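Side-chain contacts in putrescine aminotransferase (Halomonas elongata DSM 2581, PDB 6GWI), which probably catalyses the pyridoxal-5'-phosphate-dependent transfer of amino groups from amines such as putrescine to keto acids: residues R31-T34 with Y40-D43; V59-G64 with L334-A339; P352-R357 with L373-A378. All blocks are in the same frame, centred on the assembly; numbering follows the deposited sequence.

Contact 1: residues R31-T34 with Y40-D43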
loop_
_atom_site.group_PDB
_atom_site.type_symbol
_atom_site.label_atom_id
_atom_site.label_comp_id
_atom_site.label_asym_id
_atom_site.label_seq_id
_atom_site.Cartn_x
_atom_site.Cartn_y
_atom_site.Cartn_z
ATOM N N ARG B 31 13.628 15.359 -14.053
ATOM C CA ARG B 31 14.377 14.386 -14.830
ATOM C C ARG B 31 13.428 13.288 -15.283
ATOM O O ARG B 31 12.490 12.923 -14.571
ATOM C CB ARG B 31 15.488 13.802 -13.964
ATOM C CG ARG B 31 16.530 14.808 -13.496
ATOM C CD ARG B 31 17.212 14.273 -12.244
ATOM N NE ARG B 31 18.156 15.214 -11.647
ATOM C CZ ARG B 31 18.599 15.134 -10.394
ATOM N NH1 ARG B 31 19.470 16.025 -9.941
ATOM N NH2 ARG B 31 18.138 14.195 -9.577
ATOM N N VAL B 32 13.673 12.749 -16.472
ATOM C CA VAL B 32 12.797 11.739 -17.056
ATOM C C VAL B 32 13.637 10.497 -17.317
ATOM O O VAL B 32 14.492 10.493 -18.211
ATOM C CB VAL B 32 12.117 12.230 -18.342
ATOM C CG1 VAL B 32 11.110 11.200 -18.821
ATOM C CG2 VAL B 32 11.424 13.566 -18.109
ATOM N N VAL B 33 13.403 9.451 -16.530
ATOM C CA VAL B 33 14.118 8.185 -16.666
ATOM C C VAL B 33 13.301 7.268 -17.563
ATOM O O VAL B 33 12.114 7.031 -17.307
ATOM C CB VAL B 33 14.363 7.546 -15.288
ATOM C CG1 VAL B 33 15.084 6.206 -15.422
ATOM C CG2 VAL B 33 15.154 8.505 -14.403
ATOM N N THR B 34 13.941 6.714 -18.591
ATOM C CA THR B 34 13.210 6.035 -19.653
ATOM C C THR B 34 13.562 4.567 -19.826
ATOM O O THR B 34 12.690 3.790 -20.219
ATOM C CB THR B 34 13.440 6.746 -20.998
ATOM O OG1 THR B 34 14.841 6.763 -21.302
ATOM C CG2 THR B 34 12.917 8.167 -20.945
ATOM N N TYR B 40 22.715 0.353 -14.739
ATOM C CA TYR B 40 22.680 1.676 -15.349
ATOM C C TYR B 40 21.262 2.074 -15.732
ATOM O O TYR B 40 20.493 1.255 -16.245
ATOM C CB TYR B 40 23.568 1.726 -16.604
ATOM C CG TYR B 40 25.034 1.529 -16.316
ATOM C CD1 TYR B 40 25.840 2.607 -15.983
ATOM C CD2 TYR B 40 25.612 0.268 -16.368
ATOM C CE1 TYR B 40 27.181 2.438 -15.713
ATOM C CE2 TYR B 40 26.953 0.088 -16.097
ATOM C CZ TYR B 40 27.732 1.179 -15.769
ATOM O OH TYR B 40 29.070 1.019 -15.497
ATOM N N ILE B 41 20.940 3.347 -15.506
ATOM C CA ILE B 41 19.689 3.939 -15.956
ATOM C C ILE B 41 20.001 4.951 -17.049
ATOM O O ILE B 41 21.123 5.453 -17.172
ATOM C CB ILE B 41 18.908 4.614 -14.808
ATOM C CG1 ILE B 41 19.733 5.756 -14.204
ATOM C CG2 ILE B 41 18.541 3.582 -13.759
ATOM C CD1 ILE B 41 19.006 6.557 -13.149
ATOM N N HIS B 42 18.978 5.273 -17.836
ATOM C CA HIS B 42 19.097 6.229 -18.926
ATOM C C HIS B 42 17.954 7.229 -18.843
ATOM O O HIS B 42 16.829 6.865 -18.488
ATOM C CB HIS B 42 19.069 5.522 -20.282
ATOM C CG HIS B 42 20.192 4.552 -20.483
ATOM N ND1 HIS B 42 20.215 3.306 -19.893
ATOM C CD2 HIS B 42 21.327 4.643 -21.214
ATOM C CE1 HIS B 42 21.317 2.672 -20.250
ATOM N NE2 HIS B 42 22.009 3.461 -21.052
ATOM N N ASP B 43 18.243 8.488 -19.163
ATOM C CA ASP B 43 17.235 9.538 -19.123
ATOM C C ASP B 43 16.898 10.005 -20.536
ATOM O O ASP B 43 17.548 9.636 -21.518
ATOM C CB ASP B 43 17.696 10.713 -18.244
ATOM C CG ASP B 43 18.877 11.477 -18.824
ATOM O OD1 ASP B 43 19.175 11.344 -20.031
ATOM O OD2 ASP B 43 19.510 12.233 -18.057
#
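V32 O presses on D43 where the two strands run closest: it sits 3.0 Å from D43 CA, in a CA-H...O contact, and 3.2 Å from D43 CB. V33 and D43 form an antiparallel non-hydrogen-bonded pair beside it, their CA atoms 4.2 Å apart. One residue on, T34 N gives a nearly straight bond to H42 O (2.9 Å, 173° at the hydrogen), and V33 CA adds a CA-H...O contact to the same oxygen. Side chains do much less. V33 CG1 meets I41 CB at 4.2 Å, and Y82 of the second subunit packs on both residues. D43, though buried, turns its carboxylate from the opposing strand, and OD1 takes the N-H of N47 in the following turn. The side chains of T34 and H42, both partly exposed, make up the looser margin; the imidazole swings away from segment 31-34 to stack on H35. H35 too is backbone-bonded to H42, which, with the psi of T34 at -32°, is consistent with a beta bulge. This is a twisted beta hairpin, 31-37 with 40-43, in the small antiparallel sheet near the N terminus of this class-III aminotransferase, and R31 and V32 extend it across the dimer interface through a parallel ladder.

Contact 2: residues V59-G64 with L334-A339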
loop_
_atom_site.group_PDB
_atom_site.type_symbol
_atom_site.label_atom_id
_atom_site.label_comp_id
_atom_site.label_asym_id
_atom_site.label_seq_id
_atom_site.Cartn_x
_atom_site.Cartn_y
_atom_site.Cartn_z
ATOM N N VAL B 59 16.298 -2.728 -6.340
ATOM C CA VAL B 59 16.571 -3.495 -7.557
ATOM C C VAL B 59 17.817 -4.355 -7.361
ATOM O O VAL B 59 18.880 -4.077 -7.928
ATOM C CB VAL B 59 16.720 -2.569 -8.780
ATOM C CG1 VAL B 59 16.823 -3.390 -10.060
ATOM C CG2 VAL B 59 15.547 -1.586 -8.864
ATOM N N ASN B 60 17.682 -5.427 -6.577
ATOM C CA ASN B 60 18.853 -6.188 -6.153
ATOM C C ASN B 60 19.472 -6.965 -7.309
ATOM O O ASN B 60 20.701 -7.007 -7.444
ATOM C CB ASN B 60 18.470 -7.134 -5.016
ATOM C CG ASN B 60 18.240 -6.406 -3.705
ATOM O OD1 ASN B 60 18.349 -5.180 -3.632
ATOM N ND2 ASN B 60 17.928 -7.159 -2.659
ATOM N N LEU B 61 18.649 -7.586 -8.151
ATOM C CA LEU B 61 19.158 -8.330 -9.297
ATOM C C LEU B 61 19.430 -7.445 -10.511
ATOM O O LEU B 61 19.679 -7.974 -11.601
ATOM C CB LEU B 61 18.185 -9.444 -9.681
ATOM C CG LEU B 61 18.085 -10.608 -8.693
ATOM C CD1 LEU B 61 17.136 -11.663 -9.241
ATOM C CD2 LEU B 61 19.451 -11.222 -8.387
ATOM N N GLY B 62 19.396 -6.126 -10.351
ATOM C CA GLY B 62 19.684 -5.228 -11.447
ATOM C C GLY B 62 18.585 -5.193 -12.485
ATOM O O GLY B 62 17.612 -5.948 -12.400
ATOM N N TYR B 63 18.723 -4.310 -13.464
ATOM C CA TYR B 63 17.723 -4.178 -14.509
ATOM C C TYR B 63 18.015 -5.163 -15.636
ATOM O O TYR B 63 19.168 -5.524 -15.890
ATOM C CB TYR B 63 17.701 -2.743 -15.043
ATOM C CG TYR B 63 17.492 -1.686 -13.970
ATOM C CD1 TYR B 63 16.214 -1.312 -13.570
ATOM C CD2 TYR B 63 18.574 -1.060 -13.362
ATOM C CE1 TYR B 63 16.019 -0.348 -12.595
ATOM C CE2 TYR B 63 18.388 -0.095 -12.384
ATOM C CZ TYR B 63 17.109 0.256 -12.006
ATOM O OH TYR B 63 16.915 1.214 -11.037
ATOM N N GLY B 64 16.956 -5.579 -16.323
ATOM C CA GLY B 64 17.089 -6.449 -17.473
ATOM C C GLY B 64 17.111 -7.934 -17.193
ATOM O O GLY B 64 17.592 -8.696 -18.040
ATOM N N LEU B 334 13.490 -14.544 -5.577
ATOM C CA LEU B 334 14.124 -15.275 -4.485
ATOM C C LEU B 334 14.862 -16.511 -4.995
ATOM O O LEU B 334 15.977 -16.803 -4.549
ATOM C CB LEU B 334 13.087 -15.676 -3.436
ATOM C CG LEU B 334 12.321 -14.543 -2.753
ATOM C CD1 LEU B 334 11.298 -15.124 -1.792
ATOM C CD2 LEU B 334 13.276 -13.608 -2.027
ATOM N N GLU B 335 14.246 -17.265 -5.912
ATOM C CA GLU B 335 14.893 -18.462 -6.445
ATOM C C GLU B 335 16.206 -18.120 -7.138
ATOM O O GLU B 335 17.186 -18.868 -7.039
ATOM C CB GLU B 335 13.955 -19.180 -7.416
ATOM C CG GLU B 335 12.774 -19.873 -6.754
ATOM C CD GLU B 335 11.687 -20.260 -7.745
ATOM O OE1 GLU B 335 11.738 -19.804 -8.907
ATOM O OE2 GLU B 335 10.772 -21.017 -7.357
ATOM N N LEU B 336 16.238 -17.000 -7.866
ATOM C CA LEU B 336 17.458 -16.581 -8.545
ATOM C C LEU B 336 18.505 -16.108 -7.543
ATOM O O LEU B 336 19.678 -16.493 -7.627
ATOM C CB LEU B 336 17.141 -15.472 -9.546
ATOM C CG LEU B 336 16.351 -15.902 -10.781
ATOM C CD1 LEU B 336 15.869 -14.683 -11.545
ATOM C CD2 LEU B 336 17.201 -16.796 -11.669
ATOM N N LEU B 337 18.098 -15.273 -6.582
ATOM C CA LEU B 337 19.031 -14.819 -5.557
ATOM C C LEU B 337 19.709 -16.004 -4.888
ATOM O O LEU B 337 20.915 -15.970 -4.614
ATOM C CB LEU B 337 18.306 -13.978 -4.507
ATOM C CG LEU B 337 17.962 -12.535 -4.868
ATOM C CD1 LEU B 337 16.984 -11.957 -3.854
ATOM C CD2 LEU B 337 19.220 -11.695 -4.943
ATOM N N GLU B 338 18.943 -17.063 -4.619
ATOM C CA GLU B 338 19.476 -18.245 -3.953
ATOM C C GLU B 338 20.277 -19.117 -4.916
ATOM O O GLU B 338 21.403 -19.520 -4.606
ATOM C CB GLU B 338 18.329 -19.049 -3.336
ATOM C CG GLU B 338 18.774 -20.215 -2.471
ATOM C CD GLU B 338 17.613 -20.905 -1.780
ATOM O OE1 GLU B 338 16.504 -20.929 -2.354
ATOM O OE2 GLU B 338 17.809 -21.425 -0.661
ATOM N N ALA B 339 19.705 -19.426 -6.084
ATOM C CA ALA B 339 20.361 -20.353 -7.001
ATOM C C ALA B 339 21.680 -19.797 -7.516
ATOM O O ALA B 339 22.615 -20.560 -7.778
ATOM C CB ALA B 339 19.440 -20.679 -8.176
#
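While L61 reaches across to L336 and L337, the ring of Y63 two residues on serves the other side of the loop: V59 CG1 lies over the centre of one ring face, 4.0 Å above the plane. Y81 of the second subunit packs against both V59 and Y63, and the Y63 hydroxyl is hydrogen-bonded to D51. The motif here is a type I beta turn, V59 to G62, closed by G62 N to V59 O at 3.2 Å; it holds L61 out as a single apolar knob towards the end of helix 324-339. Outside the contact, S289 OG bonds to L61 N and Y291 OH to G62 O, fixing the turn from the side of the backbone. L61 CG stands anti to the carbonyl carbon (chi1 -70°), and the extended side chain then splits its two methyls between two neighbouring leucines. L61 CD1 lies 3.8 Å from L336 CB and 4.0 Å from L336 CD1, the two side chains crossing at about a right angle. L61 CD2 goes to L337, whose side chain it meets at a slant. V342, in the next helix, touches both L61 and L337, whereas L336 also packs on L68. Replacing L61 by an alanine takes away CG and both methyls and would probably leave a gap between the turn and the helix, with L337 CD2 freer to turn. The tightest point is methyl against methyl: L61 CD2 stands 3.5 Å from L337 CD2, closer than usual van der Waals contact.

Contact 3: residues P352-R357 with L373-A378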
loop_
_atom_site.group_PDB
_atom_site.type_symbol
_atom_site.label_atom_id
_atom_site.label_comp_id
_atom_site.label_asym_id
_atom_site.label_seq_id
_atom_site.Cartn_x
_atom_site.Cartn_y
_atom_site.Cartn_z
ATOM N N PRO B 352 33.145 -7.083 0.790
ATOM C CA PRO B 352 34.548 -6.778 1.109
ATOM C C PRO B 352 35.246 -5.964 0.036
ATOM O O PRO B 352 36.080 -5.110 0.362
ATOM C CB PRO B 352 35.177 -8.171 1.268
ATOM C CG PRO B 352 34.044 -9.032 1.720
ATOM C CD PRO B 352 32.828 -8.510 0.991
ATOM N N TYR B 353 34.918 -6.182 -1.239
ATOM C CA TYR B 353 35.570 -5.421 -2.297
ATOM C C TYR B 353 35.148 -3.958 -2.244
ATOM O O TYR B 353 35.986 -3.055 -2.348
ATOM C CB TYR B 353 35.248 -6.028 -3.659
ATOM C CG TYR B 353 36.004 -5.374 -4.790
ATOM C CD1 TYR B 353 37.318 -5.722 -5.063
ATOM C CD2 TYR B 353 35.406 -4.399 -5.576
ATOM C CE1 TYR B 353 38.014 -5.124 -6.092
ATOM C CE2 TYR B 353 36.094 -3.795 -6.608
ATOM C CZ TYR B 353 37.398 -4.162 -6.862
ATOM O OH TYR B 353 38.089 -3.562 -7.890
ATOM N N LEU B 354 33.846 -3.706 -2.084
ATOM C CA LEU B 354 33.377 -2.341 -1.868
ATOM C C LEU B 354 34.083 -1.710 -0.675
ATOM O O LEU B 354 34.527 -0.557 -0.737
ATOM C CB LEU B 354 31.862 -2.328 -1.658
ATOM C CG LEU B 354 31.275 -0.980 -1.225
ATOM C CD1 LEU B 354 31.477 0.069 -2.312
ATOM C CD2 LEU B 354 29.801 -1.104 -0.866
ATOM N N ALA B 355 34.187 -2.455 0.429
ATOM C CA ALA B 355 34.754 -1.907 1.657
ATOM C C ALA B 355 36.156 -1.355 1.433
ATOM O O ALA B 355 36.480 -0.250 1.883
ATOM C CB ALA B 355 34.771 -2.986 2.741
ATOM N N GLU B 356 37.010 -2.113 0.740
ATOM C CA GLU B 356 38.376 -1.649 0.518
ATOM C C GLU B 356 38.410 -0.480 -0.460
ATOM O O GLU B 356 39.128 0.502 -0.233
ATOM C CB GLU B 356 39.257 -2.805 0.033
ATOM C CG GLU B 356 38.700 -3.605 -1.132
ATOM C CD GLU B 356 39.673 -4.662 -1.626
ATOM O OE1 GLU B 356 39.469 -5.853 -1.309
ATOM O OE2 GLU B 356 40.654 -4.298 -2.311
ATOM N N ARG B 357 37.635 -0.553 -1.545
ATOM C CA ARG B 357 37.591 0.558 -2.489
ATOM C C ARG B 357 36.931 1.778 -1.855
ATOM O O ARG B 357 37.362 2.916 -2.080
ATOM C CB ARG B 357 36.838 0.143 -3.754
ATOM C CG ARG B 357 37.495 -0.967 -4.574
ATOM C CD ARG B 357 38.904 -0.617 -5.040
ATOM N NE ARG B 357 39.328 -1.479 -6.142
ATOM C CZ ARG B 357 40.536 -1.457 -6.701
ATOM N NH1 ARG B 357 41.465 -0.618 -6.262
ATOM N NH2 ARG B 357 40.815 -2.281 -7.702
ATOM N N LEU B 373 28.683 -1.815 4.883
ATOM C CA LEU B 373 28.362 -3.161 5.339
ATOM C C LEU B 373 27.608 -3.832 4.205
ATOM O O LEU B 373 26.608 -3.287 3.725
ATOM C CB LEU B 373 27.526 -3.138 6.620
ATOM C CG LEU B 373 27.070 -4.497 7.156
ATOM C CD1 LEU B 373 28.257 -5.416 7.420
ATOM C CD2 LEU B 373 26.237 -4.327 8.417
ATOM N N GLY B 374 28.075 -4.999 3.779
ATOM C CA GLY B 374 27.531 -5.573 2.562
ATOM C C GLY B 374 27.659 -4.573 1.432
ATOM O O GLY B 374 28.740 -4.031 1.177
ATOM N N LEU B 375 26.555 -4.311 0.735
ATOM C CA LEU B 375 26.523 -3.301 -0.320
ATOM C C LEU B 375 25.671 -2.097 0.083
ATOM O O LEU B 375 24.903 -1.557 -0.716
ATOM C CB LEU B 375 26.035 -3.908 -1.633
ATOM C CG LEU B 375 27.041 -4.857 -2.298
ATOM C CD1 LEU B 375 26.426 -5.554 -3.502
ATOM C CD2 LEU B 375 28.326 -4.134 -2.708
ATOM N N MET B 376 25.816 -1.662 1.333
ATOM C CA MET B 376 25.329 -0.370 1.798
ATOM C C MET B 376 26.538 0.412 2.289
ATOM O O MET B 376 27.349 -0.120 3.054
ATOM C CB MET B 376 24.303 -0.517 2.925
ATOM C CG MET B 376 23.699 0.807 3.400
ATOM S SD MET B 376 22.613 0.654 4.840
ATOM C CE MET B 376 21.421 -0.553 4.264
ATOM N N GLY B 377 26.661 1.664 1.858
ATOM C CA GLY B 377 27.798 2.475 2.236
ATOM C C GLY B 377 27.389 3.918 2.443
ATOM O O GLY B 377 26.356 4.375 1.949
ATOM N N ALA B 378 28.226 4.631 3.194
ATOM C CA ALA B 378 27.975 6.037 3.475
ATOM C C ALA B 378 29.291 6.780 3.644
ATOM O O ALA B 378 30.301 6.206 4.061
ATOM C CB ALA B 378 27.114 6.209 4.732
#
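The hydroxyl of Y353 has two partners: R357 NH2, one turn on, donates to Y353 OH at 3.0 Å (146° at the hydrogen), and D433 OD1 is hydrogen-bonded to it as well. The oxygen lies at the edge of the guanidinium, in its plane, while R357 CG rests on the tyrosine ring, 3.7 Å above one face and offset toward the rim. R357 NE pairs with D433 in a salt bridge, though the arginine is poorly ordered. All this is on the flank facing helix 429-450; the join to segment 373-378 is made by L354. With its CG anti to the backbone N (chi1 172°), L354 directs CD2 at the turn, where it meets L375 CD2 at 3.8 Å and G374 O at 3.7 Å. That carbonyl oxygen is buried against the methyl and has no polar partner in the model. The turn is a tight two-residue beta hairpin, close to type II' in its backbone, with L373 N bonded to M376 O at 2.8 Å and M376 N to L373 O at 3.0 Å; the positive phi of G374 suits a glycine. L375 also packs on V346 and L350, so helix 342-359 covers the turn over several residues. Helix 429-450 flanks the Y353 side, and strand 376-381 runs on between strands 367-373 and 418-421 in the antiparallel sheet beneath.

In the fold
The three contacts follow one another along the chain, none enclosing another. Contacts 1 and 2, with centres 21 Å apart, touch directly: I41 CG2 packs on Y63 CE2 at 3.9 Å, and both contacts reach the second subunit. Contact 3 lies inside one subunit, its centre 19 Å from that of contact 2 and about 7 Å away at the nearest atoms. R264 spans that gap, bonding L375 O and, weakly, N60 OD1, and L425 packs on both residues. No residue of these contacts belongs to the pyridoxal-5'-phosphate pocket, but two links lead to it: M376 packs on I259 of the pocket, and S289, bonded to L61 N, follows the pocket's K285 by four residues.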